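Local coordinates for antifungal protein GAFP-1 (Gastrodia elata, PDB 1XD5) that is a monomeric antifungal mannose-binding lectin of the monocot bulb-type family and probably acts by recognising mannose-containing glycans, at residues G14-A17 / L22-I25; L62-Y65 / I71-S74; V93-Y96 / A102-A105. All blocks are in the same frame, centred on the assembly; numbering follows the deposited sequence.

Contact 1 (G14-A17 / L22-I25)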
loop_
_atom_site.group_PDB
_atom_site.type_symbol
_atom_site.label_atom_id
_atom_site.label_comp_id
_atom_site.label_asym_id
_atom_site.label_seq_id
_atom_site.Cartn_x
_atom_site.Cartn_y
_atom_site.Cartn_z
ATOM N N GLY A 14 -6.831 -2.896 -8.028
ATOM C CA GLY A 14 -5.966 -1.781 -8.352
ATOM C C GLY A 14 -4.579 -1.982 -7.787
ATOM O O GLY A 14 -4.403 -2.728 -6.834
ATOM N N SER A 15 -3.594 -1.315 -8.374
ATOM C CA SER A 15 -2.215 -1.576 -8.014
ATOM C C SER A 15 -1.273 -0.424 -8.281
ATOM O O SER A 15 -1.566 0.504 -9.055
ATOM C CB SER A 15 -1.707 -2.826 -8.755
ATOM O OG SER A 15 -1.719 -2.592 -10.158
ATOM N N LEU A 16 -0.130 -0.498 -7.617
ATOM C CA LEU A 16 1.029 0.272 -7.989
ATOM C C LEU A 16 1.927 -0.684 -8.753
ATOM O O LEU A 16 2.004 -1.867 -8.413
ATOM C CB LEU A 16 1.758 0.786 -6.751
ATOM C CG LEU A 16 0.959 1.604 -5.737
ATOM C CD1 LEU A 16 1.921 2.089 -4.651
ATOM C CD2 LEU A 16 0.198 2.780 -6.401
ATOM N N ALA A 17 2.591 -0.180 -9.780
ATOM C CA ALA A 17 3.473 -1.009 -10.576
ATOM C C ALA A 17 4.765 -0.267 -10.893
ATOM O O ALA A 17 4.759 0.943 -11.117
ATOM C CB ALA A 17 2.775 -1.431 -11.859
ATOM N N LEU A 22 4.761 -5.410 -8.470
ATOM C CA LEU A 22 3.336 -5.159 -8.445
ATOM C C LEU A 22 2.871 -5.163 -7.004
ATOM O O LEU A 22 3.050 -6.157 -6.303
ATOM C CB LEU A 22 2.602 -6.254 -9.230
ATOM C CG LEU A 22 1.084 -6.127 -9.391
ATOM C CD1 LEU A 22 0.749 -5.014 -10.376
ATOM C CD2 LEU A 22 0.519 -7.448 -9.875
ATOM N N PHE A 23 2.267 -4.058 -6.577
ATOM C CA PHE A 23 1.725 -3.942 -5.226
ATOM C C PHE A 23 0.233 -3.773 -5.387
ATOM O O PHE A 23 -0.236 -2.724 -5.846
ATOM C CB PHE A 23 2.323 -2.723 -4.523
ATOM C CG PHE A 23 2.054 -2.672 -3.039
ATOM C CD1 PHE A 23 2.524 -3.663 -2.195
ATOM C CD2 PHE A 23 1.369 -1.597 -2.486
ATOM C CE1 PHE A 23 2.307 -3.600 -0.825
ATOM C CE2 PHE A 23 1.134 -1.539 -1.115
ATOM C CZ PHE A 23 1.611 -2.534 -0.291
ATOM N N ILE A 24 -0.509 -4.813 -5.020
ATOM C CA ILE A 24 -1.901 -4.922 -5.429
ATOM C C ILE A 24 -2.843 -5.234 -4.258
ATOM O O ILE A 24 -2.551 -6.072 -3.408
ATOM C CB ILE A 24 -2.028 -5.955 -6.592
ATOM C CG1 ILE A 24 -3.472 -6.066 -7.093
ATOM C CG2 ILE A 24 -1.459 -7.327 -6.194
ATOM C CD1 ILE A 24 -3.598 -6.731 -8.496
ATOM N N ILE A 25 -3.970 -4.530 -4.213
ATOM C CA ILE A 25 -5.029 -4.904 -3.278
ATOM C C ILE A 25 -5.986 -5.858 -3.999
ATOM O O ILE A 25 -6.660 -5.492 -4.965
ATOM C CB ILE A 25 -5.730 -3.662 -2.664
ATOM C CG1 ILE A 25 -6.900 -4.072 -1.755
ATOM C CG2 ILE A 25 -6.193 -2.672 -3.744
ATOM C CD1 ILE A 25 -6.477 -4.851 -0.495
#

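Contact 2 (L62-Y65 / I71-S74)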
loop_
_atom_site.group_PDB
_atom_site.type_symbol
_atom_site.label_atom_id
_atom_site.label_comp_id
_atom_site.label_asym_id
_atom_site.label_seq_id
_atom_site.Cartn_x
_atom_site.Cartn_y
_atom_site.Cartn_z
ATOM N N LEU A 62 -2.371 4.024 6.231
ATOM C CA LEU A 62 -2.715 3.254 5.037
ATOM C C LEU A 62 -3.661 2.163 5.475
ATOM O O LEU A 62 -3.320 1.352 6.338
ATOM C CB LEU A 62 -1.460 2.627 4.414
ATOM C CG LEU A 62 -1.647 1.819 3.124
ATOM C CD1 LEU A 62 -1.931 2.761 1.957
ATOM C CD2 LEU A 62 -0.397 0.968 2.830
ATOM N N VAL A 63 -4.845 2.129 4.884
ATOM C CA VAL A 63 -5.897 1.292 5.428
ATOM C C VAL A 63 -6.596 0.508 4.347
ATOM O O VAL A 63 -6.939 1.051 3.296
ATOM C CB VAL A 63 -6.960 2.129 6.199
ATOM C CG1 VAL A 63 -7.932 1.213 6.922
ATOM C CG2 VAL A 63 -6.296 3.068 7.207
ATOM N N ILE A 64 -6.823 -0.774 4.622
ATOM C CA ILE A 64 -7.640 -1.599 3.753
ATOM C C ILE A 64 -9.073 -1.542 4.268
ATOM O O ILE A 64 -9.318 -1.800 5.449
ATOM C CB ILE A 64 -7.130 -3.064 3.747
ATOM C CG1 ILE A 64 -5.695 -3.143 3.212
ATOM C CG2 ILE A 64 -8.088 -3.966 2.943
ATOM C CD1 ILE A 64 -5.100 -4.554 3.274
ATOM N N TYR A 65 -10.007 -1.213 3.377
ATOM C CA TYR A 65 -11.434 -1.210 3.710
ATOM C C TYR A 65 -12.191 -2.157 2.807
ATOM O O TYR A 65 -11.831 -2.329 1.648
ATOM C CB TYR A 65 -12.051 0.185 3.524
ATOM C CG TYR A 65 -11.646 1.204 4.556
ATOM C CD1 TYR A 65 -12.332 1.323 5.765
ATOM C CD2 TYR A 65 -10.583 2.064 4.313
ATOM C CE1 TYR A 65 -11.948 2.276 6.716
ATOM C CE2 TYR A 65 -10.202 3.014 5.239
ATOM C CZ TYR A 65 -10.871 3.111 6.439
ATOM O OH TYR A 65 -10.454 4.071 7.339
ATOM N N ILE A 71 -10.211 -3.278 7.690
ATOM C CA ILE A 71 -9.686 -4.646 7.681
ATOM C C ILE A 71 -8.263 -4.722 8.238
ATOM O O ILE A 71 -7.906 -5.678 8.932
ATOM C CB ILE A 71 -9.697 -5.232 6.242
ATOM C CG1 ILE A 71 -11.094 -5.168 5.596
ATOM C CG2 ILE A 71 -9.103 -6.648 6.225
ATOM C CD1 ILE A 71 -12.217 -5.907 6.347
ATOM N N TRP A 72 -7.455 -3.718 7.912
ATOM C CA TRP A 72 -6.034 -3.719 8.235
ATOM C C TRP A 72 -5.540 -2.289 8.078
ATOM O O TRP A 72 -6.076 -1.534 7.266
ATOM C CB TRP A 72 -5.305 -4.658 7.262
ATOM C CG TRP A 72 -3.815 -4.728 7.346
ATOM C CD1 TRP A 72 -3.071 -5.696 7.957
ATOM C CD2 TRP A 72 -2.873 -3.820 6.749
ATOM N NE1 TRP A 72 -1.729 -5.442 7.789
ATOM C CE2 TRP A 72 -1.579 -4.295 7.054
ATOM C CE3 TRP A 72 -2.994 -2.651 5.981
ATOM C CZ2 TRP A 72 -0.417 -3.644 6.625
ATOM C CZ3 TRP A 72 -1.836 -1.996 5.565
ATOM C CH2 TRP A 72 -0.566 -2.500 5.889
ATOM N N ALA A 73 -4.510 -1.934 8.838
ATOM C CA ALA A 73 -3.926 -0.601 8.760
ATOM C C ALA A 73 -2.432 -0.647 9.048
ATOM O O ALA A 73 -1.954 -1.498 9.804
ATOM C CB ALA A 73 -4.635 0.358 9.725
ATOM N N SER A 74 -1.704 0.286 8.439
ATOM C CA SER A 74 -0.283 0.447 8.708
ATOM C C SER A 74 -0.086 0.973 10.127
ATOM O O SER A 74 0.981 0.795 10.702
ATOM C CB SER A 74 0.362 1.387 7.685
ATOM O OG SER A 74 -0.195 2.690 7.775
#

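Contact 3 (V93-Y96 / A102-A105)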
loop_
_atom_site.group_PDB
_atom_site.type_symbol
_atom_site.label_atom_id
_atom_site.label_comp_id
_atom_site.label_asym_id
_atom_site.label_seq_id
_atom_site.Cartn_x
_atom_site.Cartn_y
_atom_site.Cartn_z
ATOM N N VAL A 93 8.396 -0.490 -0.629
ATOM C CA VAL A 93 7.131 0.226 -0.738
ATOM C C VAL A 93 7.115 1.117 0.483
ATOM O O VAL A 93 7.244 0.628 1.599
ATOM C CB VAL A 93 5.912 -0.719 -0.730
ATOM C CG1 VAL A 93 4.601 0.073 -0.874
ATOM C CG2 VAL A 93 6.016 -1.735 -1.857
ATOM N N VAL A 94 7.007 2.421 0.266
ATOM C CA VAL A 94 7.241 3.398 1.331
ATOM C C VAL A 94 6.162 4.479 1.322
ATOM O O VAL A 94 5.701 4.883 0.267
ATOM C CB VAL A 94 8.634 4.063 1.180
ATOM C CG1 VAL A 94 8.993 4.940 2.400
ATOM C CG2 VAL A 94 9.732 3.010 0.926
ATOM N N ILE A 95 5.760 4.940 2.506
ATOM C CA ILE A 95 4.962 6.161 2.611
ATOM C C ILE A 95 5.897 7.302 3.002
ATOM O O ILE A 95 6.653 7.186 3.977
ATOM C CB ILE A 95 3.826 6.032 3.660
ATOM C CG1 ILE A 95 2.912 4.848 3.336
ATOM C CG2 ILE A 95 3.011 7.347 3.732
ATOM C CD1 ILE A 95 1.895 4.508 4.425
ATOM N N TYR A 96 5.837 8.396 2.244
ATOM C CA TYR A 96 6.627 9.587 2.529
ATOM C C TYR A 96 5.741 10.766 2.892
ATOM O O TYR A 96 4.592 10.861 2.447
ATOM C CB TYR A 96 7.476 9.982 1.311
ATOM C CG TYR A 96 8.638 9.056 1.057
ATOM C CD1 TYR A 96 9.806 9.152 1.814
ATOM C CD2 TYR A 96 8.565 8.081 0.064
ATOM C CE1 TYR A 96 10.877 8.301 1.594
ATOM C CE2 TYR A 96 9.629 7.219 -0.173
ATOM C CZ TYR A 96 10.781 7.334 0.596
ATOM O OH TYR A 96 11.823 6.476 0.393
ATOM N N ALA A 102 10.488 9.036 5.366
ATOM C CA ALA A 102 9.673 7.823 5.352
ATOM C C ALA A 102 8.948 7.682 6.685
ATOM O O ALA A 102 9.558 7.857 7.753
ATOM C CB ALA A 102 10.539 6.600 5.088
ATOM N N ILE A 103 7.653 7.382 6.628
ATOM C CA ILE A 103 6.885 7.126 7.847
ATOM C C ILE A 103 6.434 5.663 7.956
ATOM O O ILE A 103 5.975 5.225 9.012
ATOM C CB ILE A 103 5.686 8.110 8.007
ATOM C CG1 ILE A 103 4.564 7.790 7.023
ATOM C CG2 ILE A 103 6.144 9.578 7.898
ATOM C CD1 ILE A 103 3.216 8.412 7.393
ATOM N N TRP A 104 6.586 4.916 6.863
ATOM C CA TRP A 104 6.269 3.493 6.833
ATOM C C TRP A 104 6.969 2.866 5.640
ATOM O O TRP A 104 7.165 3.533 4.625
ATOM C CB TRP A 104 4.759 3.286 6.712
ATOM C CG TRP A 104 4.307 1.852 6.813
ATOM C CD1 TRP A 104 4.172 1.090 7.959
ATOM C CD2 TRP A 104 3.931 1.004 5.727
ATOM N NE1 TRP A 104 3.720 -0.171 7.636
ATOM C CE2 TRP A 104 3.559 -0.252 6.276
ATOM C CE3 TRP A 104 3.846 1.181 4.336
ATOM C CZ2 TRP A 104 3.133 -1.322 5.483
ATOM C CZ3 TRP A 104 3.411 0.112 3.546
ATOM C CH2 TRP A 104 3.068 -1.120 4.122
ATOM N N ALA A 105 7.323 1.590 5.768
ATOM C CA ALA A 105 7.899 0.824 4.668
ATOM C C ALA A 105 7.589 -0.654 4.833
ATOM O O ALA A 105 7.387 -1.129 5.953
ATOM C CB ALA A 105 9.415 1.044 4.597
#

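Contact 1 (G14-A17 / L22-I25)
L16 faces F23 as a hydrogen-bonded pair of two antiparallel strands; the axes of the two short segments approach to 4.6 Å and run antiparallel, at 177°. Each of the two residues both gives and accepts: L16 N donates to F23 O at 2.8 Å, and F23 N returns an almost straight bond, 178° at the hydrogen, to L16 O at 2.9 Å. A longer bond of 3.2 Å from I25 N to G14 O extends the ladder to the loop residue G14.

The side chains alternate between two faces. On one, L16 and F23 meet through their stems, CB to CB at 4.2 Å. The F23 torsion, with CG anti to its own N (chi1 -168°), carries the ring away from the 14-17 backbone into the protein, with L16 CD1 coming obliquely beside it. S15, A17, L22 and I24 occupy the other face, which is partly exposed and suits a mixture of small and branched residues. There S15 CB rests beside I24 CB at 3.8 Å, while L22 slants across the strands to bring CD1 within 3.5 Å of S15 OG and alongside the methyl of A17.

In the fold this is an edge hairpin: L22 and I24 bond through their backbones to Y34 and V32 of the next strand. L16 and F23 pack on L85 and L87 of strand 84-87, and I25 turns to C52 and L54 of strand 52-56.

Contact 2 (L62-Y65 / I71-S74)
I64 and W72 form a hydrogen-bonded pair, and on the face that carries them their side chains cross obliquely. With CG1 of I64 beside its own N (chi1 -62°), the branch tipped by CD1 swings over to the indole, and both CG1 and CD1 touch W72 CE3 at 3.9 Å. The other branch, CG2, turns to I71 and meets its CB at 3.9 Å, letting one beta-branched residue serve two neighbours. L62 CD2 approaches the next carbon of the benzene ring, W72 CZ3.

On the opposite face V63 CG2 lies 4.1 Å from the methyl of A73, where a small residue fits. V63 CG1 sits 3.3 Å above the plane of the Y65 ring, toward its rim. The ladder ends in a side chain: S74 N donates to L62 O at 2.9 Å, and S74 OG accepts L62 N at 3.0 Å. The same hydroxyl is hydrogen-bonded to T76 and N61, which fixes its position.

Y65 OH is hydrogen-bonded to Q57, and V63 packs on Q57. Together with N61, these residues match the Gln-x-Asp-x-Asn-x-Val-x-Tyr signature of bulb-type lectins, consistent with a mannose-binding pocket of the family.

Contact 3 (V93-Y96 / A102-A105)
A102 opens the second segment by setting its methyl 3.5 Å from V94 CG1 and 3.9 Å from Y96 CE1. Its small size suits a place between a valine and a tyrosine ring; V94 CG1 lies over one face of the Y96 ring, 3.4 Å above the plane and offset toward the rim.

I103 comes next, at a beta bulge: Y96 pairs with A102 but I95 with W104, so I103 is the additional residue. Its N donates to I95 O at 2.8 Å in a nearly straight bond (170°). The torsion holding CG1 between its own N and carbonyl carbon (chi1 73°) lays that atom 3.7 Å from I95 CG2.

W104 regains the ladder, its O accepting I95 N at 2.9 Å. CE3 of its indole meets CG1 and CD1 of I95, both at 3.9 Å. A105 closes the segment, its CA giving a CH...O contact to V93 O and its methyl facing V94 CG2.

Strand 84-87 flanks the other side of strand 93-96, bonding through its backbone to V94 and Y96 and packing L85 against V93 and I95. W104 reaches across to L62 of strand 62-66 and to S74 and T76.

How the contacts relate
From the N terminus, contact 1 closes the hairpin of strands 15-18 and 21-25, contact 2 that of 62-66 and 69-73, and contact 3 that of 93-96 and 102-105; they follow in series, none nested or crossing. Each belongs to a different four-stranded antiparallel sheet, and the three sheets form the beta-prism II fold of bulb-type lectins. Their centres lie about 14 to 15 Å apart, yet side chains join them inside the prism. Contact 1 reaches contact 2 through I25 CD1 on I64 CG2 (3.9 Å) and contact 3 through F23 CE2 on V93 CG1 (3.8 Å). Contacts 2 and 3 share a broader junction, where W72 CH2 approaches W104 CZ2 (3.9 Å) and L62 packs on I95.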